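Local coordinates for hypothetical protein Atu2684 (Agrobacterium tumefaciens, PDB 2AXO) that is of unknown function but belongs to the thioredoxin clan and carries a disulfide-bonded Cys-X-X-Cys motif, consistent with a role in thiol-disulfide chemistry, at residues Tyr78-Tyr82 / Glu99-Gly103; Leu120-Asp124 / Arg137-Phe141; Ser153-Ala157 / Leu256-Glu260; Gly168-Val174 / Thr208-Gly214. All coordinates share one frame; numbering follows the deposited sequence.

Contact 1: residues Tyr78-Tyr82 / Glu99-Gly103; sequences YHVDY and ERQYG
Val-80 and Gln-101 mark the closest backbone approach, 8.3 Å between their CA atoms, where the end of strand 74-79 and the loop after it run past one flank of helix 95-107. Gln-101 provides the hydrogen bond between the segments. With CG anti to the backbone N (chi1 -177°) and the chain extended beyond it, the amide reaches off the helix to the Tyr-82 phenol, whose OH donates to OE1 at 2.7 Å. Ring and amide planes lie only 9° apart, OE1 sits at the ring edge, and Val-80 CG2 lies over the centre of one ring face, 3.8 Å above its plane. Val-80 CG1 touches the same OE1 at 3.6 Å, while NE2 binds Gln-117 and Tyr-114 O, fixing the amide's rotation. The extended Arg-100 side chain passes obliquely across Tyr-78; its CD packs 3.5 Å from Tyr-78 CE2, and NH2 goes on to Gln-239 and to a salt bridge with Glu-47. The contact ties the end of strand 74-79, backbone-bonded to strand 45-50, to helix 95-107, with strand 112-114 touching Tyr-82, Gln-101 and Tyr-102 and Tyr-102 of the second subunit meeting the Tyr-82 ring.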
# COMPACT_ATOMS: atom_id res chain seq x y z
N TYR A 78 -5.55 -10.49 -7.92
CA TYR A 78 -4.80 -9.26 -8.13
C TYR A 78 -3.51 -9.29 -7.31
O TYR A 78 -3.54 -9.13 -6.09
CB TYR A 78 -5.59 -8.03 -7.67
CG TYR A 78 -6.86 -7.76 -8.44
CD1 TYR A 78 -8.05 -8.40 -8.11
CD2 TYR A 78 -6.88 -6.83 -9.48
CE1 TYR A 78 -9.23 -8.13 -8.79
CE2 TYR A 78 -8.05 -6.55 -10.18
CZ TYR A 78 -9.22 -7.21 -9.83
OH TYR A 78 -10.38 -6.95 -10.51
N HIS A 79 -2.37 -9.48 -7.98
CA HIS A 79 -1.10 -9.51 -7.27
C HIS A 79 -0.68 -8.09 -6.90
O HIS A 79 -0.54 -7.23 -7.78
CB HIS A 79 -0.02 -10.17 -8.13
CG HIS A 79 -0.17 -11.65 -8.25
ND1 HIS A 79 -1.21 -12.25 -8.92
CD2 HIS A 79 0.61 -12.66 -7.78
CE1 HIS A 79 -1.08 -13.56 -8.86
NE2 HIS A 79 0.01 -13.84 -8.17
N VAL A 80 -0.50 -7.85 -5.61
CA VAL A 80 -0.10 -6.53 -5.11
C VAL A 80 1.42 -6.36 -5.17
O VAL A 80 2.16 -7.34 -5.18
CB VAL A 80 -0.59 -6.32 -3.66
CG1 VAL A 80 -2.11 -6.32 -3.63
CG2 VAL A 80 -0.03 -7.41 -2.75
N ASP A 81 1.88 -5.12 -5.21
CA ASP A 81 3.31 -4.88 -5.30
C ASP A 81 4.04 -4.64 -3.99
O ASP A 81 5.26 -4.57 -3.96
CB ASP A 81 3.58 -3.70 -6.25
CG ASP A 81 3.10 -2.37 -5.69
OD1 ASP A 81 2.42 -2.37 -4.64
OD2 ASP A 81 3.39 -1.33 -6.31
N TYR A 82 3.30 -4.53 -2.89
CA TYR A 82 3.97 -4.25 -1.63
C TYR A 82 4.66 -5.41 -0.92
O TYR A 82 4.97 -5.34 0.27
CB TYR A 82 3.02 -3.52 -0.68
CG TYR A 82 1.68 -4.17 -0.41
CD1 TYR A 82 1.57 -5.28 0.41
CD2 TYR A 82 0.51 -3.59 -0.90
CE1 TYR A 82 0.33 -5.80 0.76
CE2 TYR A 82 -0.74 -4.10 -0.56
CZ TYR A 82 -0.82 -5.20 0.27
OH TYR A 82 -2.06 -5.67 0.65
N GLU A 99 -3.45 -0.23 -6.10
CA GLU A 99 -4.34 0.93 -6.02
C GLU A 99 -5.80 0.51 -5.94
O GLU A 99 -6.60 1.18 -5.28
CB GLU A 99 -4.12 1.86 -7.21
CG GLU A 99 -2.74 2.49 -7.21
CD GLU A 99 -2.58 3.55 -8.28
OE1 GLU A 99 -2.86 3.25 -9.46
OE2 GLU A 99 -2.18 4.68 -7.93
N ARG A 100 -6.15 -0.58 -6.60
CA ARG A 100 -7.53 -1.05 -6.55
C ARG A 100 -7.84 -1.51 -5.13
O ARG A 100 -8.93 -1.26 -4.62
CB ARG A 100 -7.77 -2.19 -7.55
CG ARG A 100 -9.21 -2.70 -7.61
CD ARG A 100 -9.42 -3.58 -8.84
NE ARG A 100 -10.76 -4.16 -8.94
CZ ARG A 100 -11.86 -3.47 -9.25
NH1 ARG A 100 -11.79 -2.16 -9.49
NH2 ARG A 100 -13.02 -4.09 -9.36
N GLN A 101 -6.90 -2.18 -4.47
CA GLN A 101 -7.16 -2.61 -3.11
C GLN A 101 -7.31 -1.37 -2.21
O GLN A 101 -8.06 -1.40 -1.24
CB GLN A 101 -6.04 -3.51 -2.58
CG GLN A 101 -6.29 -4.06 -1.18
CD GLN A 101 -5.19 -5.00 -0.72
OE1 GLN A 101 -4.01 -4.79 -1.02
NE2 GLN A 101 -5.56 -6.03 0.03
N TYR A 102 -6.62 -0.28 -2.56
CA TYR A 102 -6.74 0.96 -1.78
C TYR A 102 -8.14 1.53 -1.98
O TYR A 102 -8.76 2.02 -1.04
CB TYR A 102 -5.71 2.01 -2.24
CG TYR A 102 -4.27 1.63 -2.00
CD1 TYR A 102 -3.90 0.85 -0.91
CD2 TYR A 102 -3.27 2.11 -2.84
CE1 TYR A 102 -2.57 0.55 -0.66
CE2 TYR A 102 -1.93 1.82 -2.60
CZ TYR A 102 -1.59 1.04 -1.50
OH TYR A 102 -0.27 0.78 -1.23
N GLY A 103 -8.61 1.48 -3.22
CA GLY A 103 -9.93 1.99 -3.53
C GLY A 103 -10.96 1.29 -2.67
O GLY A 103 -11.89 1.92 -2.15

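Contact 2: residues Leu120-Asp124 / Arg137-Phe141; sequences LNGRD and RLDAF
The Phe-141 ring carries Arg-123 CD over one face, a CH-pi contact 4.0 Å from the ring centroid, and has Asp-124 CB at its edge. Phe-141 CZ in turn lies 3.3 Å above one face of the Arg-137 guanidinium, toward the rim, while Asp-124 OD1 comes to the edge of that group, near its plane. The result is a salt bridge from Arg-137 NH2 to Asp-124 OD1 at 3.2 Å, accompanied by a weak bond from NE to the same oxygen. Carboxylate and guanidinium stand almost perpendicular, 88° apart, and NH2 meets OD1 from above the carboxylate plane. A bend at chi2 (-44°) brings the Arg-137 guanidinium over Phe-141, one helical turn on. Beneath the charged pair the contact is apolar: Leu-120 CD1 rests on Arg-137 CB at 3.5 Å, and Leu-120 CB meets both Leu-138 CD2 and Phe-141 CE2 at 4.1 Å. Leu-138 also reaches Val-46 of strand 45-50. Asn-121 and Gly-122, both with positive phi, make the tight turn that closes on the Leu-120 carbonyl, and the two residues Arg-123 and Asp-124 stand opposite the single residue Leu-120, a classic beta bulge. A beta hairpin, strands 117-120 and 124-127, with the following helix 131-143 laid against it matches the beta-beta-alpha unit that closes a thioredoxin fold, consistent with the family.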
# COMPACT_ATOMS: atom_id res chain seq x y z
N LEU A 120 -15.73 -9.37 -1.80
CA LEU A 120 -16.89 -10.08 -2.34
C LEU A 120 -17.95 -9.14 -2.92
O LEU A 120 -18.47 -8.26 -2.22
CB LEU A 120 -17.48 -10.97 -1.24
CG LEU A 120 -16.49 -11.83 -0.45
CD1 LEU A 120 -17.24 -12.65 0.58
CD2 LEU A 120 -15.71 -12.75 -1.38
N ASN A 121 -18.28 -9.33 -4.20
CA ASN A 121 -19.26 -8.49 -4.90
C ASN A 121 -18.93 -7.01 -4.74
O ASN A 121 -19.82 -6.16 -4.84
CB ASN A 121 -20.68 -8.73 -4.36
CG ASN A 121 -21.25 -10.08 -4.75
OD1 ASN A 121 -22.41 -10.39 -4.44
ND2 ASN A 121 -20.46 -10.90 -5.43
N GLY A 122 -17.66 -6.71 -4.49
CA GLY A 122 -17.25 -5.33 -4.30
C GLY A 122 -17.91 -4.67 -3.10
O GLY A 122 -17.79 -3.46 -2.93
N ARG A 123 -18.56 -5.48 -2.26
CA ARG A 123 -19.30 -5.01 -1.07
C ARG A 123 -18.66 -5.22 0.30
O ARG A 123 -18.95 -4.47 1.23
CB ARG A 123 -20.68 -5.67 -1.03
CG ARG A 123 -21.64 -5.29 -2.15
CD ARG A 123 -22.93 -6.11 -2.05
NE ARG A 123 -23.90 -5.77 -3.10
CZ ARG A 123 -24.72 -4.73 -3.06
NH1 ARG A 123 -24.72 -3.92 -2.01
NH2 ARG A 123 -25.55 -4.50 -4.07
N ASP A 124 -17.82 -6.25 0.45
CA ASP A 124 -17.21 -6.53 1.75
C ASP A 124 -15.92 -7.31 1.59
O ASP A 124 -15.60 -7.80 0.51
CB ASP A 124 -18.20 -7.33 2.61
CG ASP A 124 -17.87 -7.28 4.09
OD1 ASP A 124 -18.50 -8.04 4.86
OD2 ASP A 124 -16.99 -6.50 4.49
N ARG A 137 -21.11 -15.76 2.66
CA ARG A 137 -21.31 -14.32 2.51
C ARG A 137 -22.04 -14.05 1.19
O ARG A 137 -23.00 -13.29 1.16
CB ARG A 137 -19.97 -13.59 2.51
CG ARG A 137 -19.89 -12.37 3.43
CD ARG A 137 -21.13 -11.49 3.36
NE ARG A 137 -20.94 -10.20 4.03
CZ ARG A 137 -21.92 -9.32 4.22
NH1 ARG A 137 -23.15 -9.58 3.80
NH2 ARG A 137 -21.66 -8.16 4.82
N LEU A 138 -21.58 -14.69 0.12
CA LEU A 138 -22.21 -14.50 -1.19
C LEU A 138 -23.68 -14.91 -1.16
O LEU A 138 -24.52 -14.28 -1.80
CB LEU A 138 -21.47 -15.32 -2.26
CG LEU A 138 -20.07 -14.81 -2.59
CD1 LEU A 138 -19.41 -15.72 -3.61
CD2 LEU A 138 -20.19 -13.39 -3.15
N ASP A 139 -23.97 -15.96 -0.41
CA ASP A 139 -25.34 -16.45 -0.28
C ASP A 139 -26.19 -15.43 0.47
O ASP A 139 -27.33 -15.17 0.10
CB ASP A 139 -25.34 -17.78 0.48
CG ASP A 139 -26.72 -18.39 0.58
OD1 ASP A 139 -27.32 -18.69 -0.47
OD2 ASP A 139 -27.21 -18.57 1.72
N ALA A 140 -25.61 -14.85 1.51
CA ALA A 140 -26.30 -13.83 2.31
C ALA A 140 -26.64 -12.64 1.42
O ALA A 140 -27.71 -12.04 1.56
CB ALA A 140 -25.42 -13.38 3.47
N PHE A 141 -25.73 -12.29 0.52
CA PHE A 141 -25.97 -11.18 -0.39
C PHE A 141 -27.15 -11.49 -1.30
O PHE A 141 -28.05 -10.67 -1.47
CB PHE A 141 -24.74 -10.89 -1.25
CG PHE A 141 -23.64 -10.17 -0.52
CD1 PHE A 141 -23.92 -9.07 0.28
CD2 PHE A 141 -22.32 -10.57 -0.66
CE1 PHE A 141 -22.90 -8.38 0.93
CE2 PHE A 141 -21.29 -9.89 -0.02
CZ PHE A 141 -21.59 -8.79 0.78

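Contact 3: residues Ser153-Ala157 / Leu256-Glu260; sequences SSKFA and LLGNE
Ser-154 and Leu-256 come closest, 5.9 Å between CA atoms, where strand 152-156 passes the end of strand 247-257 with no hydrogen bond between the two segments. The Phe-156 ring is central. Leu-256, whose side chain leaves CA trans to N (chi1 175°), places CD2 almost squarely over one ring face, a CH-pi contact 4.2 Å from the centroid and 8° off the normal; the other methyl, CD1, lies along the strand backbone, 3.9 Å from Lys-155 CA. The ring edge is met by the turn that follows the strand: Leu-257 O approaches Phe-156 CE2 at 3.4 Å, and Glu-260 CG comes equally close to CD2. Bending at chi2, Glu-260 carries its carboxylate past the rim, with its plane steeply inclined to the ring. Lys-230 makes a cation-pi contact with this phenylalanine and also binds Gly-258 O, tying the turn to the aromatic ring. On the other side of Leu-256, Ser-154 OG packs 3.4 Å from Leu-256 CB while its hydrogen bond goes to Ser-254 OG. The Phe-156 backbone N is buried here and has no polar partner in the model. Val-226 and Val-229 of helix 223-229 extend the apolar cluster, as does Val-161 of the adjacent strand. The arrangement is plain, partly buried packing in which the outermost strands, within this chain, of two antiparallel sheets are joined through their side chains, with helix 223-229 alongside.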
# COMPACT_ATOMS: atom_id res chain seq x y z
N SER A 153 -23.38 -10.56 -20.38
CA SER A 153 -22.92 -11.62 -21.28
C SER A 153 -21.74 -11.11 -22.08
O SER A 153 -21.65 -9.92 -22.37
CB SER A 153 -24.04 -12.01 -22.26
OG SER A 153 -25.19 -12.48 -21.59
N SER A 154 -20.84 -12.01 -22.44
CA SER A 154 -19.67 -11.63 -23.22
C SER A 154 -19.30 -12.74 -24.19
O SER A 154 -19.46 -13.92 -23.88
CB SER A 154 -18.49 -11.33 -22.29
OG SER A 154 -18.24 -12.43 -21.42
N LYS A 155 -18.81 -12.36 -25.36
CA LYS A 155 -18.42 -13.33 -26.36
C LYS A 155 -17.57 -12.66 -27.42
O LYS A 155 -17.52 -11.44 -27.52
CB LYS A 155 -19.67 -13.91 -27.03
CG LYS A 155 -20.53 -12.84 -27.68
CD LYS A 155 -21.67 -13.42 -28.52
CE LYS A 155 -21.15 -14.10 -29.77
NZ LYS A 155 -22.26 -14.53 -30.66
N PHE A 156 -16.91 -13.49 -28.22
CA PHE A 156 -16.07 -13.03 -29.32
C PHE A 156 -16.95 -12.93 -30.56
O PHE A 156 -17.64 -13.89 -30.90
CB PHE A 156 -14.95 -14.02 -29.60
CG PHE A 156 -13.88 -14.06 -28.55
CD1 PHE A 156 -12.99 -13.00 -28.42
CD2 PHE A 156 -13.75 -15.16 -27.71
CE1 PHE A 156 -11.97 -13.05 -27.47
CE2 PHE A 156 -12.74 -15.21 -26.76
CZ PHE A 156 -11.85 -14.16 -26.63
N ALA A 157 -16.92 -11.78 -31.21
CA ALA A 157 -17.70 -11.54 -32.42
C ALA A 157 -16.76 -11.63 -33.62
O ALA A 157 -16.71 -10.73 -34.46
CB ALA A 157 -18.35 -10.17 -32.37
N LEU A 256 -15.15 -14.15 -19.75
CA LEU A 256 -14.98 -14.59 -21.12
C LEU A 256 -13.58 -15.18 -21.17
O LEU A 256 -12.61 -14.48 -20.91
CB LEU A 256 -15.08 -13.41 -22.09
CG LEU A 256 -14.80 -13.73 -23.56
CD1 LEU A 256 -15.74 -14.83 -24.03
CD2 LEU A 256 -14.98 -12.48 -24.41
N LEU A 257 -13.48 -16.47 -21.48
CA LEU A 257 -12.16 -17.09 -21.56
C LEU A 257 -11.66 -17.04 -22.99
O LEU A 257 -12.44 -17.12 -23.93
CB LEU A 257 -12.20 -18.55 -21.09
CG LEU A 257 -12.50 -18.79 -19.61
CD1 LEU A 257 -12.45 -20.28 -19.32
CD2 LEU A 257 -11.50 -18.04 -18.74
N GLY A 258 -10.34 -16.89 -23.14
CA GLY A 258 -9.75 -16.83 -24.46
C GLY A 258 -10.02 -18.10 -25.24
O GLY A 258 -10.23 -18.06 -26.45
N ASN A 259 -10.01 -19.23 -24.55
CA ASN A 259 -10.27 -20.51 -25.19
C ASN A 259 -11.77 -20.72 -25.35
O ASN A 259 -12.48 -20.91 -24.36
CB ASN A 259 -9.67 -21.65 -24.36
CG ASN A 259 -10.14 -23.00 -24.83
OD1 ASN A 259 -10.33 -23.22 -26.03
ND2 ASN A 259 -10.33 -23.93 -23.90
N GLU A 260 -12.25 -20.68 -26.59
CA GLU A 260 -13.68 -20.88 -26.84
C GLU A 260 -14.00 -22.30 -27.30
O GLU A 260 -14.88 -22.50 -28.15
CB GLU A 260 -14.18 -19.88 -27.87
CG GLU A 260 -14.37 -18.46 -27.35
CD GLU A 260 -15.26 -18.39 -26.12
OE1 GLU A 260 -14.78 -18.70 -25.00
OE2 GLU A 260 -16.45 -18.03 -26.26

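Contact 4: residues Gly168-Val174 / Thr208-Gly214; sequences GNGKADV and TVGMWDG
A chi1 of 177° swings the Trp-212 indole away from its own backbone N, and chi2 of 74° turns it against residues 168-172, where it meets Gly-168, Asn-169 and Ala-172. CE3 rests 3.9 Å from Ala-172 CB, and CZ2 meets Gly-168 N at the ring edge. Because Gly-168 has no side chain, CH2 comes within 3.5 Å of its CA. Gly-214 N, just past the end of the strand, sits over one face of the indole, while NE1 is bonded to Gly-166 O. Val-174 lies on the same face of the sheet as Trp-212, its CG2 within loose packing distance of Trp-212 CB. Leu-238 and Val-236 of the adjacent strand 232-241 flank this group, and Ile-165 packs on Val-174 and Trp-212. The backbones form the open end of a long antiparallel beta hairpin, strands 172-186 and 196-212. Ala-172 and Trp-212 are a hydrogen-bonded pair, with Trp-212 N to Ala-172 O at 2.7 Å and Ala-172 N to Trp-212 O at 3.0 Å; Asp-173 and Met-211, a selenomethionine, are the non-hydrogen-bonded pair beside it. Farther along, Val-174 N donates to Gly-210 O at 2.9 Å, but Val-174 O accepts a hydrogen bond from Val-209 N, a shift consistent with a beta bulge. At the other end Gly-168 N closes on Gly-214 O at 2.7 Å. A water accepts weakly from Gly-170 N and donates to Asp-213 O at 2.7 Å, bridging the two segments where the regular pairing has ended.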
# COMPACT_ATOMS: atom_id res chain seq x y z
N GLY A 168 -31.59 -2.38 -15.67
CA GLY A 168 -31.49 -2.24 -14.23
C GLY A 168 -31.71 -0.80 -13.82
O GLY A 168 -32.27 -0.01 -14.58
N ASN A 169 -31.25 -0.46 -12.62
CA ASN A 169 -31.39 0.90 -12.10
C ASN A 169 -30.05 1.42 -11.59
O ASN A 169 -29.20 0.65 -11.14
CB ASN A 169 -32.39 0.92 -10.95
CG ASN A 169 -33.82 0.76 -11.42
OD1 ASN A 169 -34.38 1.66 -12.06
ND2 ASN A 169 -34.42 -0.37 -11.10
N GLY A 170 -29.87 2.73 -11.65
CA GLY A 170 -28.64 3.34 -11.18
C GLY A 170 -27.60 3.50 -12.26
O GLY A 170 -27.88 3.35 -13.45
N LYS A 171 -26.37 3.81 -11.85
CA LYS A 171 -25.27 3.99 -12.78
C LYS A 171 -24.09 3.13 -12.37
O LYS A 171 -23.83 2.92 -11.19
CB LYS A 171 -24.86 5.47 -12.84
CG LYS A 171 -25.84 6.34 -13.61
CD LYS A 171 -25.31 7.74 -13.84
CE LYS A 171 -25.32 8.57 -12.57
NZ LYS A 171 -26.70 8.89 -12.11
N ALA A 172 -23.38 2.61 -13.36
CA ALA A 172 -22.23 1.77 -13.06
C ALA A 172 -21.26 1.77 -14.22
O ALA A 172 -21.66 1.98 -15.36
CB ALA A 172 -22.69 0.34 -12.77
N ASP A 173 -19.99 1.55 -13.93
CA ASP A 173 -19.01 1.51 -14.99
C ASP A 173 -18.94 0.09 -15.50
O ASP A 173 -19.17 -0.86 -14.76
CB ASP A 173 -17.62 1.90 -14.50
CG ASP A 173 -17.51 3.37 -14.17
OD1 ASP A 173 -18.09 4.19 -14.89
OD2 ASP A 173 -16.81 3.68 -13.18
N VAL A 174 -18.64 -0.04 -16.78
CA VAL A 174 -18.47 -1.35 -17.36
C VAL A 174 -16.96 -1.56 -17.26
O VAL A 174 -16.19 -1.01 -18.05
CB VAL A 174 -18.92 -1.38 -18.83
CG1 VAL A 174 -18.66 -2.76 -19.43
CG2 VAL A 174 -20.40 -1.04 -18.92
N THR A 208 -12.04 0.72 -17.84
CA THR A 208 -13.46 1.02 -17.92
C THR A 208 -13.77 1.24 -19.39
O THR A 208 -13.17 2.11 -20.02
CB THR A 208 -13.80 2.27 -17.11
OG1 THR A 208 -13.46 2.05 -15.74
CG2 THR A 208 -15.28 2.59 -17.22
N VAL A 209 -14.70 0.47 -19.93
CA VAL A 209 -15.03 0.56 -21.34
C VAL A 209 -16.32 1.30 -21.67
O VAL A 209 -16.67 1.47 -22.84
CB VAL A 209 -15.07 -0.86 -21.94
CG1 VAL A 209 -15.35 -0.81 -23.43
CG2 VAL A 209 -13.74 -1.55 -21.69
N GLY A 210 -17.01 1.76 -20.64
CA GLY A 210 -18.25 2.48 -20.87
C GLY A 210 -19.02 2.69 -19.59
O GLY A 210 -18.59 2.26 -18.52
N MSE A 211 -20.16 3.35 -19.70
CA MSE A 211 -21.00 3.62 -18.54
C MSE A 211 -22.39 3.06 -18.77
O MSE A 211 -22.97 3.20 -19.85
CB MSE A 211 -21.08 5.12 -18.30
CG MSE A 211 -22.05 5.53 -17.22
SE MSE A 211 -22.07 7.44 -17.02
CE MSE A 211 -22.71 7.88 -18.79
N TRP A 212 -22.93 2.41 -17.74
CA TRP A 212 -24.26 1.82 -17.80
C TRP A 212 -25.18 2.75 -17.01
O TRP A 212 -24.79 3.24 -15.95
CB TRP A 212 -24.23 0.44 -17.15
CG TRP A 212 -25.55 -0.27 -17.06
CD1 TRP A 212 -26.24 -0.87 -18.08
CD2 TRP A 212 -26.27 -0.56 -15.86
NE1 TRP A 212 -27.34 -1.52 -17.58
CE2 TRP A 212 -27.39 -1.35 -16.22
CE3 TRP A 212 -26.09 -0.23 -14.51
CZ2 TRP A 212 -28.31 -1.82 -15.28
CZ3 TRP A 212 -27.01 -0.70 -13.57
CH2 TRP A 212 -28.10 -1.49 -13.97
N ASP A 213 -26.38 3.03 -17.53
CA ASP A 213 -27.31 3.92 -16.83
C ASP A 213 -28.63 3.24 -16.48
O ASP A 213 -29.61 3.92 -16.17
CB ASP A 213 -27.59 5.18 -17.66
CG ASP A 213 -28.23 4.89 -19.02
OD1 ASP A 213 -28.94 3.87 -19.17
OD2 ASP A 213 -28.03 5.70 -19.94
N GLY A 214 -28.64 1.92 -16.52
CA GLY A 214 -29.86 1.19 -16.21
C GLY A 214 -30.48 0.64 -17.47
O GLY A 214 -31.25 -0.32 -17.44
O HOH W 1 -31.33 3.79 -14.15

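Contacts 1 and 2, centres 19 Å apart, belong to the thioredoxin-like part of the chain, where strand 45-50 lies between strands 74-79 and 117-120 in one sheet; the Cys-54 to Cys-57 disulfide immediately precedes helix 58-70 of this part. Contacts 3 and 4, centres 21 Å apart, both reach the antiparallel sheet that holds strands 172-186, 196-212, 232-241 and 247-257, and 168-174/208-214 is nested within the loop closed by 153-157/256-260. None of the four touches another, yet they are linked indirectly. Gln-239 bonds Arg-100 of contact 1 and the backbone of Asp-173 in contact 4; the nearest atoms of contacts 1 and 4 are about 8 Å apart. The Asn-121 backbone of contact 2 is hydrogen-bonded to that of Ile-250, on the strand that leads into contact 3.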